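Local coordinates for protein AlyQ (PDB 7D2A) that binds uronic acid sugars of alginate, including 4,5-unsaturated mannuronic acid, through a calcium-containing family 32 carbohydrate-binding module, at residues A[9-14]-A[129-134]; A[74-79]-A[104-109]; A[57-62]-A[98-103]. All blocks are in the same frame, centred on the assembly; numbering follows the deposited sequence.

Contact 1. Residues A[9-14]-A[129-134]; sequences YDIVAV and VAIFHA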
# COMPACT_ATOMS: atom_id res chain seq x y z
N TYR A 9 6.12 -4.56 11.28
CA TYR A 9 5.23 -5.70 11.52
C TYR A 9 5.29 -6.67 10.36
O TYR A 9 5.28 -6.28 9.20
CB TYR A 9 3.80 -5.25 11.72
CG TYR A 9 3.57 -4.39 12.93
CD1 TYR A 9 3.79 -4.87 14.20
CD2 TYR A 9 3.19 -3.06 12.80
CE1 TYR A 9 3.54 -4.08 15.32
CE2 TYR A 9 2.99 -2.26 13.90
CZ TYR A 9 3.17 -2.77 15.18
OH TYR A 9 2.92 -1.98 16.30
N ASP A 10 5.26 -7.94 10.70
CA ASP A 10 5.00 -8.96 9.66
C ASP A 10 3.66 -8.70 8.99
O ASP A 10 2.69 -8.30 9.68
CB ASP A 10 4.94 -10.37 10.24
CG ASP A 10 6.26 -11.08 10.33
OD1 ASP A 10 7.32 -10.47 10.16
OD2 ASP A 10 6.16 -12.31 10.58
N ILE A 11 3.61 -8.98 7.70
CA ILE A 11 2.35 -8.99 6.93
C ILE A 11 2.04 -10.46 6.61
O ILE A 11 2.80 -11.08 5.82
CB ILE A 11 2.43 -8.09 5.68
CG1 ILE A 11 2.64 -6.62 6.10
CG2 ILE A 11 1.17 -8.30 4.84
CD1 ILE A 11 2.94 -5.68 4.94
N VAL A 12 1.01 -11.02 7.27
CA VAL A 12 0.76 -12.49 7.24
C VAL A 12 -0.01 -12.90 5.99
O VAL A 12 -0.03 -14.12 5.68
CB VAL A 12 0.07 -12.98 8.52
CG1 VAL A 12 0.85 -12.50 9.74
CG2 VAL A 12 -1.39 -12.59 8.60
N ALA A 13 -0.67 -11.97 5.32
CA ALA A 13 -1.51 -12.25 4.14
C ALA A 13 -1.73 -10.93 3.41
O ALA A 13 -1.76 -9.85 4.06
CB ALA A 13 -2.81 -12.87 4.59
N VAL A 14 -1.86 -11.00 2.10
CA VAL A 14 -2.22 -9.87 1.22
C VAL A 14 -3.30 -10.35 0.26
O VAL A 14 -3.20 -11.46 -0.28
CB VAL A 14 -1.01 -9.32 0.44
CG1 VAL A 14 -1.30 -7.99 -0.21
CG2 VAL A 14 0.24 -9.21 1.27
N VAL A 129 5.55 -2.98 0.05
CA VAL A 129 4.88 -2.27 1.16
C VAL A 129 5.45 -2.77 2.47
O VAL A 129 5.67 -4.01 2.60
CB VAL A 129 3.36 -2.47 1.09
CG1 VAL A 129 2.66 -1.91 2.35
CG2 VAL A 129 2.77 -1.79 -0.11
N ALA A 130 5.56 -1.88 3.43
CA ALA A 130 5.95 -2.23 4.80
C ALA A 130 5.15 -1.37 5.77
O ALA A 130 4.77 -0.24 5.44
CB ALA A 130 7.44 -2.12 4.96
N ILE A 131 4.86 -1.87 6.94
CA ILE A 131 3.88 -1.26 7.87
C ILE A 131 4.58 -1.25 9.21
O ILE A 131 5.05 -2.38 9.66
CB ILE A 131 2.57 -2.06 7.91
CG1 ILE A 131 1.93 -2.04 6.52
CG2 ILE A 131 1.64 -1.52 8.98
CD1 ILE A 131 0.71 -2.90 6.37
N PHE A 132 4.54 -0.07 9.88
CA PHE A 132 5.38 0.26 11.04
C PHE A 132 4.60 0.87 12.19
O PHE A 132 3.58 1.57 12.02
CB PHE A 132 6.46 1.26 10.63
CG PHE A 132 7.39 0.74 9.56
CD1 PHE A 132 6.96 0.76 8.25
CD2 PHE A 132 8.63 0.24 9.87
CE1 PHE A 132 7.81 0.34 7.24
CE2 PHE A 132 9.46 -0.23 8.84
CZ PHE A 132 9.04 -0.17 7.55
N HIS A 133 5.16 0.70 13.38
CA HIS A 133 4.99 1.65 14.50
C HIS A 133 6.32 2.38 14.62
O HIS A 133 7.30 1.77 15.16
CB HIS A 133 4.54 0.93 15.75
CG HIS A 133 4.22 1.85 16.88
ND1 HIS A 133 4.01 1.38 18.18
CD2 HIS A 133 4.05 3.18 16.89
CE1 HIS A 133 3.74 2.44 18.94
NE2 HIS A 133 3.73 3.55 18.18
N ALA A 134 6.40 3.57 14.03
CA ALA A 134 7.64 4.37 13.88
C ALA A 134 7.85 5.25 15.11
O ALA A 134 6.85 5.73 15.73
CB ALA A 134 7.55 5.17 12.63
O HOH W 1 5.83 -4.63 7.13
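Tyr9 and Ile11 rest against Ile131 and His133 in a backbone and side-chain contact, partly water-bridged, where the chain leaving the short N-terminal strand 7-8 runs beside the last strand of the module, 123-133. One direct backbone hydrogen bond crosses, from Tyr9 N to Ile131 O at 2.9 Å, and it is nearly straight, with 162° at the hydrogen. A water carries the pairing one step further: it donates to Tyr9 O and accepts from Ile131 N, so both backbone polar groups of Ile131 are engaged by Tyr9, one directly and one through water. In the jelly-roll beta-sandwich of F5/8 type C domains the two chain ends commonly lie close together, and here 114 residues lie between segments that meet. The Tyr9 ring reaches along the strand toward His133 because CG stands anti to the carbonyl carbon (chi1 -64°). Its CE2 passes 3.7 Å from His133 N, and OH lies 3.4 Å from His133 CB; the two side chains run side by side and point the same way. The hydroxyl itself is hydrogen-bonded to Thr54 O, which ties the ring to strand 52-62. Further along, Ile11 and the buried Ile131 cross at about a right angle, meeting through their CD1 methyls at 3.8 Å. Ile11 CD1 also comes 4.0 Å from Val129 O, while Ile131 packs onward against Phe47 of strand 43-49, in the facing sheet.

Contact 2. Residues A[74-79]-A[104-109]; sequences ISLGSD and TATTAR
Apolar packing between Leu76 and the side chains of Thr106 and Ala108 carries most of this contact, where the end of strand 70-77 passes strand 105-108. Leu76 CB sits 3.6 Å from Ala108 CB. Beyond it the leucine fork meets Thr106 tip to tip, with CD1 and CD2 of Leu76 each 3.7 Å from Thr106 CG2. Both torsions fit this meeting: Leu76 CG lies between its backbone N and carbonyl carbon (chi1 50°), and Thr106 has OG1 anti to the backbone N, which turns CG2 rather than the hydroxyl to the leucine. Val86 and Phe103 also touch Leu76, so its side chain is buried between strands of both sheets.

The backbones come nearest at Gly77 and Ala108, whose CA atoms are 4.3 Å apart; Gly77 N also lies 3.7 Å from Ala108 CB. Gly77 has a positive phi, in a backbone conformation open mainly to glycine.

Polar contact across the segments consists of one hydrogen bond, from Arg109 N to Gly77 O at 3.1 Å. It is bent, 139° at the hydrogen, and the donor stands well above the carbonyl plane. The extended Arg109 side chain leads away from Gly77, and its NE makes a salt bridge with Asp48.

The strand axes diverge by 62°. Strand 105-108 pairs with strand 52-62 in one sheet, and at Arg109 the chain turns into strand 110-118 of the other, beside strand 70-77, so it links the two sheets of the F5/8 type C beta-sandwich.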
# COMPACT_ATOMS: atom_id res chain seq x y z
N ILE A 74 -4.99 5.54 2.15
CA ILE A 74 -4.76 4.43 3.09
C ILE A 74 -5.94 4.40 4.05
O ILE A 74 -6.24 5.46 4.66
CB ILE A 74 -3.42 4.60 3.81
CG1 ILE A 74 -2.25 4.79 2.83
CG2 ILE A 74 -3.18 3.46 4.79
CD1 ILE A 74 -0.93 5.11 3.48
N SER A 75 -6.48 3.23 4.25
CA SER A 75 -7.57 3.02 5.24
C SER A 75 -7.19 1.86 6.12
O SER A 75 -6.43 0.96 5.71
CB SER A 75 -8.91 2.85 4.59
OG SER A 75 -8.99 1.72 3.71
N LEU A 76 -7.64 1.87 7.36
CA LEU A 76 -7.29 0.76 8.24
C LEU A 76 -8.39 0.47 9.25
O LEU A 76 -9.40 1.19 9.37
CB LEU A 76 -5.94 1.04 8.90
CG LEU A 76 -5.75 2.40 9.56
CD1 LEU A 76 -6.75 2.61 10.67
CD2 LEU A 76 -4.31 2.54 10.10
N GLY A 77 -8.20 -0.62 9.96
CA GLY A 77 -9.14 -0.95 11.04
C GLY A 77 -9.17 -2.44 11.27
O GLY A 77 -8.23 -3.12 10.88
N SER A 78 -10.19 -2.91 11.97
CA SER A 78 -10.37 -4.34 12.31
C SER A 78 -11.29 -5.04 11.29
O SER A 78 -11.18 -6.23 11.18
CB SER A 78 -10.93 -4.40 13.71
OG SER A 78 -12.27 -3.94 13.65
N ASP A 79 -12.19 -4.33 10.58
CA ASP A 79 -13.18 -4.91 9.64
C ASP A 79 -12.87 -4.41 8.23
O ASP A 79 -13.19 -3.27 7.92
CB ASP A 79 -14.64 -4.58 10.01
CG ASP A 79 -15.71 -5.25 9.13
OD1 ASP A 79 -15.32 -5.95 8.17
OD2 ASP A 79 -16.95 -5.08 9.42
N THR A 104 -1.31 9.95 12.50
CA THR A 104 -1.52 9.76 13.94
C THR A 104 -1.74 8.30 14.29
O THR A 104 -2.53 7.62 13.62
CB THR A 104 -2.70 10.63 14.43
OG1 THR A 104 -2.42 11.95 14.00
CG2 THR A 104 -2.90 10.55 15.92
N ALA A 105 -1.06 7.82 15.34
CA ALA A 105 -1.03 6.40 15.67
C ALA A 105 -2.43 5.89 15.97
O ALA A 105 -3.22 6.61 16.65
CB ALA A 105 -0.14 6.13 16.84
N THR A 106 -2.76 4.70 15.48
CA THR A 106 -4.08 4.10 15.75
C THR A 106 -3.96 2.57 15.68
O THR A 106 -2.92 2.10 15.29
CB THR A 106 -5.10 4.66 14.77
OG1 THR A 106 -6.39 4.25 15.26
CG2 THR A 106 -4.82 4.25 13.34
N THR A 107 -5.00 1.86 15.98
CA THR A 107 -4.93 0.39 16.08
C THR A 107 -5.48 -0.15 14.79
O THR A 107 -6.53 0.35 14.31
CB THR A 107 -5.68 -0.13 17.31
OG1 THR A 107 -4.95 0.40 18.41
CG2 THR A 107 -5.71 -1.64 17.37
N ALA A 108 -4.90 -1.21 14.24
CA ALA A 108 -5.40 -1.82 13.00
C ALA A 108 -4.86 -3.24 12.90
O ALA A 108 -3.68 -3.46 13.22
CB ALA A 108 -5.03 -1.06 11.74
N ARG A 109 -5.69 -4.13 12.41
CA ARG A 109 -5.24 -5.44 11.90
C ARG A 109 -5.05 -5.32 10.40
O ARG A 109 -4.13 -5.97 9.87
CB ARG A 109 -6.24 -6.55 12.26
CG ARG A 109 -5.93 -7.84 11.50
CD ARG A 109 -6.74 -9.02 11.96
NE ARG A 109 -6.41 -10.16 11.12
CZ ARG A 109 -6.87 -11.39 11.30
NH1 ARG A 109 -7.71 -11.67 12.29
NH2 ARG A 109 -6.54 -12.33 10.43

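Contact 3. Residues A[57-62]-A[98-103]; sequences QVKAAW and LESYSF
The rings of Tyr101, Trp62 and Phe103 line the inward side of this strand pair. Glu99 O lies over one face of the Tyr101 ring, 3.5 Å above its plane and offset toward the rim, while Ala60 CB and Trp62 NE1 approach its edge. Tyr101 CG stands anti to the carbonyl carbon (chi1 -50°), which places the ring where Trp62 meets it. Trp62 NE1 donates to Tyr101 OH at 3.0 Å, with the hydroxyl oxygen 20° out of the indole plane, and that hydroxyl in turn donates to Glu99 OE2 at 2.7 Å. Ser92 holds the other carboxylate oxygen, Glu99 OE1. The Phe103 ring has Gln57 N over one face and Val58 CG2 at its edge, 4.0 Å from CE2.

On the other face of the sheet, Gln57 OE1 comes 2.9 Å from Ser102 OG, and the extended Lys59 chain makes a cation-pi contact with Phe132. Leu98 CD2 packs beside Ala61 CB.

Val58 with Tyr101 and Ala60 with Glu99 are hydrogen-bonded pairs, each with two N-H...O bonds; Val58 N to Tyr101 O is almost straight at 175°. This is regular antiparallel pairing in one sheet of a beta-sandwich, with Tyr101 and Val58 turned toward Ile74 of the other sheet.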
# COMPACT_ATOMS: atom_id res chain seq x y z
N GLN A 57 2.56 4.36 10.40
CA GLN A 57 3.36 4.62 9.19
C GLN A 57 3.23 3.43 8.24
O GLN A 57 3.28 2.25 8.63
CB GLN A 57 4.82 4.85 9.54
CG GLN A 57 5.63 5.28 8.36
CD GLN A 57 7.01 5.66 8.85
OE1 GLN A 57 7.27 6.80 9.27
NE2 GLN A 57 7.82 4.66 8.95
N VAL A 58 2.97 3.77 6.99
CA VAL A 58 2.93 2.80 5.89
C VAL A 58 3.96 3.29 4.89
O VAL A 58 3.89 4.44 4.51
CB VAL A 58 1.54 2.65 5.27
CG1 VAL A 58 1.61 1.84 4.01
CG2 VAL A 58 0.55 2.11 6.27
N LYS A 59 4.84 2.41 4.48
CA LYS A 59 5.77 2.74 3.39
C LYS A 59 5.36 1.95 2.15
O LYS A 59 5.02 0.75 2.22
CB LYS A 59 7.23 2.41 3.72
CG LYS A 59 7.79 3.04 4.98
CD LYS A 59 9.28 2.74 5.17
CE LYS A 59 9.84 3.43 6.39
NZ LYS A 59 11.30 3.56 6.27
N ALA A 60 5.38 2.62 1.02
CA ALA A 60 5.15 1.96 -0.29
C ALA A 60 6.20 2.40 -1.28
O ALA A 60 6.56 3.60 -1.33
CB ALA A 60 3.76 2.20 -0.83
N ALA A 61 6.70 1.43 -2.01
CA ALA A 61 7.56 1.65 -3.20
C ALA A 61 6.70 1.46 -4.43
O ALA A 61 6.00 0.44 -4.56
CB ALA A 61 8.74 0.71 -3.18
N TRP A 62 6.78 2.42 -5.33
CA TRP A 62 5.93 2.48 -6.53
C TRP A 62 6.66 2.02 -7.78
O TRP A 62 7.84 2.32 -7.97
CB TRP A 62 5.42 3.90 -6.69
CG TRP A 62 4.54 4.31 -5.56
CD1 TRP A 62 4.94 4.97 -4.44
CD2 TRP A 62 3.13 4.12 -5.46
NE1 TRP A 62 3.88 5.13 -3.60
CE2 TRP A 62 2.74 4.64 -4.20
CE3 TRP A 62 2.17 3.52 -6.29
CZ2 TRP A 62 1.40 4.60 -3.78
CZ3 TRP A 62 0.87 3.46 -5.86
CH2 TRP A 62 0.50 3.98 -4.62
N LEU A 98 11.12 2.63 -1.10
CA LEU A 98 10.02 2.79 -0.13
C LEU A 98 9.90 4.26 0.29
O LEU A 98 10.90 4.87 0.73
CB LEU A 98 10.30 1.95 1.11
CG LEU A 98 10.08 0.45 0.93
CD1 LEU A 98 10.70 -0.25 2.12
CD2 LEU A 98 8.63 0.06 0.75
N GLU A 99 8.67 4.77 0.18
CA GLU A 99 8.30 6.15 0.56
C GLU A 99 7.36 6.07 1.75
O GLU A 99 6.39 5.32 1.70
CB GLU A 99 7.67 6.82 -0.65
CG GLU A 99 7.28 8.27 -0.43
CD GLU A 99 7.13 8.95 -1.79
OE1 GLU A 99 8.17 9.16 -2.48
OE2 GLU A 99 5.99 9.27 -2.16
N SER A 100 7.60 6.88 2.77
CA SER A 100 6.84 6.81 4.05
C SER A 100 5.62 7.74 4.07
O SER A 100 5.70 8.93 3.68
CB SER A 100 7.75 7.10 5.20
OG SER A 100 8.78 6.15 5.22
N TYR A 101 4.51 7.17 4.46
CA TYR A 101 3.22 7.91 4.67
C TYR A 101 2.85 7.66 6.13
O TYR A 101 2.44 6.58 6.54
CB TYR A 101 2.17 7.41 3.69
CG TYR A 101 2.67 7.38 2.27
CD1 TYR A 101 3.10 8.54 1.68
CD2 TYR A 101 2.81 6.18 1.60
CE1 TYR A 101 3.62 8.54 0.40
CE2 TYR A 101 3.30 6.17 0.30
CZ TYR A 101 3.71 7.36 -0.30
OH TYR A 101 4.25 7.33 -1.57
N SER A 102 3.03 8.72 6.92
CA SER A 102 2.88 8.73 8.39
C SER A 102 1.53 9.36 8.74
O SER A 102 1.02 10.18 7.94
CB SER A 102 4.02 9.52 9.05
OG SER A 102 5.27 8.85 8.90
N PHE A 103 0.97 8.97 9.87
CA PHE A 103 -0.33 9.49 10.34
C PHE A 103 -0.40 9.25 11.83
O PHE A 103 0.31 8.42 12.41
CB PHE A 103 -1.49 8.82 9.59
CG PHE A 103 -1.38 7.33 9.40
CD1 PHE A 103 -1.72 6.44 10.40
CD2 PHE A 103 -0.77 6.84 8.26
CE1 PHE A 103 -1.53 5.09 10.25
CE2 PHE A 103 -0.61 5.47 8.07
CZ PHE A 103 -0.99 4.59 9.07

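How the contacts relate
Contact 1 spans nearly the whole modelled chain, and both other contacts fall between its segments; contacts 2 and 3 alternate along the sequence. Strand 52-62, part of contact 3, neighbours a strand of each of the others: 123-133 of contact 1, with Lys59 N to Ala130 O and Phe132 N to Gln57 O as probable hydrogen bonds, and 105-108 of contact 2. Contacts 1 and 3 have centres about 11 Å apart, contacts 1 and 2 about 12 Å, and contacts 2 and 3 about 15 Å. Ile74 packs on Val58 and Tyr101, and Leu76 on Phe103. Together they tie strands of both sheets in the sandwich that carries the sugar-binding and calcium sites.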